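Uncharacterized protein (Parabacteroides merdae, PDB 4MXN) is a putative glycoside hydrolase with a right-handed parallel beta-helix fold that probably acts on pectin-like polysaccharides, though its substrate is not established. Local coordinates at residues Ile151-Glu154 with Asp158-Ile161. Numbering follows the deposited sequence.
Sequences ICME and DVKI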
loop_
_atom_site.group_PDB
_atom_site.type_symbol
_atom_site.label_atom_id
_atom_site.label_comp_id
_atom_site.label_asym_id
_atom_site.label_seq_id
_atom_site.Cartn_x
_atom_site.Cartn_y
_atom_site.Cartn_z
ATOM N N ILE A 151 -0.657 -1.315 -1.169
ATOM C CA ILE A 151 -0.690 -1.841 0.201
ATOM C C ILE A 151 -1.118 -3.306 0.177
ATOM O O ILE A 151 -2.080 -3.660 -0.511
ATOM C CB ILE A 151 -1.670 -0.986 1.072
ATOM C CG1 ILE A 151 -1.116 0.416 1.370
ATOM C CG2 ILE A 151 -2.129 -1.711 2.336
ATOM C CD1 ILE A 151 -2.280 1.421 1.863
ATOM N N CYS A 152 -0.412 -4.158 0.931
ATOM C CA CYS A 152 -0.766 -5.569 1.059
ATOM C C CYS A 152 -0.499 -6.041 2.489
ATOM O O CYS A 152 0.651 -6.003 2.935
ATOM C CB CYS A 152 -0.026 -6.435 0.041
ATOM S SG CYS A 152 -0.488 -8.190 0.084
HETATM N N MSE A 153 -1.552 -6.501 3.189
HETATM C CA MSE A 153 -1.423 -7.032 4.555
HETATM C C MSE A 153 -1.866 -8.475 4.597
HETATM O O MSE A 153 -2.968 -8.798 4.151
HETATM C CB MSE A 153 -2.232 -6.221 5.577
HETATM C CG MSE A 153 -1.478 -5.062 6.158
HETATM SE SE MSE A 153 -1.926 -3.434 5.208
HETATM C CE MSE A 153 -0.513 -2.306 5.948
ATOM N N GLU A 154 -1.021 -9.349 5.138
ATOM C CA GLU A 154 -1.374 -10.765 5.248
ATOM C C GLU A 154 -1.112 -11.275 6.662
ATOM O O GLU A 154 0.012 -11.172 7.156
ATOM C CB GLU A 154 -0.643 -11.629 4.213
ATOM C CG GLU A 154 -1.247 -13.026 4.093
ATOM C CD GLU A 154 -0.510 -13.984 3.178
ATOM O OE1 GLU A 154 0.095 -13.529 2.180
ATOM O OE2 GLU A 154 -0.558 -15.205 3.451
ATOM N N ASP A 158 -4.970 -5.840 14.094
ATOM C CA ASP A 158 -5.052 -4.429 14.518
ATOM C C ASP A 158 -4.309 -3.547 13.492
ATOM O O ASP A 158 -3.179 -3.103 13.714
ATOM C CB ASP A 158 -4.534 -4.229 15.972
ATOM C CG ASP A 158 -5.171 -5.153 17.007
ATOM O OD1 ASP A 158 -6.376 -5.461 16.871
ATOM O OD2 ASP A 158 -4.466 -5.565 17.952
ATOM N N VAL A 159 -4.942 -3.369 12.328
ATOM C CA VAL A 159 -4.398 -2.607 11.200
ATOM C C VAL A 159 -5.214 -1.326 11.029
ATOM O O VAL A 159 -6.432 -1.398 10.880
ATOM C CB VAL A 159 -4.417 -3.469 9.911
ATOM C CG1 VAL A 159 -3.940 -2.669 8.695
ATOM C CG2 VAL A 159 -3.599 -4.747 10.087
ATOM N N LYS A 160 -4.538 -0.166 11.009
ATOM C CA LYS A 160 -5.220 1.109 10.875
ATOM C C LYS A 160 -4.721 1.852 9.632
ATOM O O LYS A 160 -3.601 2.346 9.599
ATOM C CB LYS A 160 -5.028 1.950 12.148
ATOM C CG LYS A 160 -5.816 3.262 12.167
ATOM C CD LYS A 160 -5.467 4.076 13.403
ATOM C CE LYS A 160 -5.941 5.496 13.277
ATOM N NZ LYS A 160 -5.609 6.298 14.486
ATOM N N ILE A 161 -5.573 1.925 8.610
ATOM C CA ILE A 161 -5.268 2.633 7.361
ATOM C C ILE A 161 -6.177 3.842 7.310
ATOM O O ILE A 161 -7.384 3.685 7.470
ATOM C CB ILE A 161 -5.426 1.737 6.084
ATOM C CG1 ILE A 161 -4.722 0.355 6.200
ATOM C CG2 ILE A 161 -5.018 2.500 4.782
ATOM C CD1 ILE A 161 -3.186 0.337 6.341
#
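M153, a selenomethionine modelled in two conformers, meets I161 tip to tip across the core in the conformer described here: CE of M153 lies 3.8 Å from CD1 of I161. In this copy the selenium just behind that methyl is shared, with CD1 of I161 and CG1 of V159 each 4.1 Å from SE of M153. What brings SE in among these methyls is a bend at chi2 (97°), a feature of this conformer only. V159 offers the branch that stands anti to its backbone N (chi1 176°), and M153 passes it at a slant. Two residues earlier on its strand, I151 lies alongside I161 with their ends running opposite ways, leaving CD1 of I151 4.1 Å from CG2 of I161. I161 therefore serves both partners, giving its CD1 to M153 and its CG2 to I151. The touching atoms are all apolar, and the four residues are buried.

The two strands run nearly antiparallel (166°), with axes 10.5 Å apart, so side chains alone bridge the gap. Alternation along each strand turns C152 and K160 away from this core; C152 is disulfide-bonded to C99. Backbone hydrogen bonds hold 151-154 between 104-106 and 174-177, while 159-162 lies between 111-114 and 182-190. From those neighbouring strands, I113 packs against I151, M153 and I161, and Y176 touches M153 and I161. D158 sits at the bend between the two strands, where its OD1 is hydrogen-bonded to ND2 of N181. Two parallel sheets facing each other across a core of interlocking apolar side chains, joined by a tight corner, are the hallmark of the parallel beta-helix of family 28 glycoside hydrolases and pectate lyases.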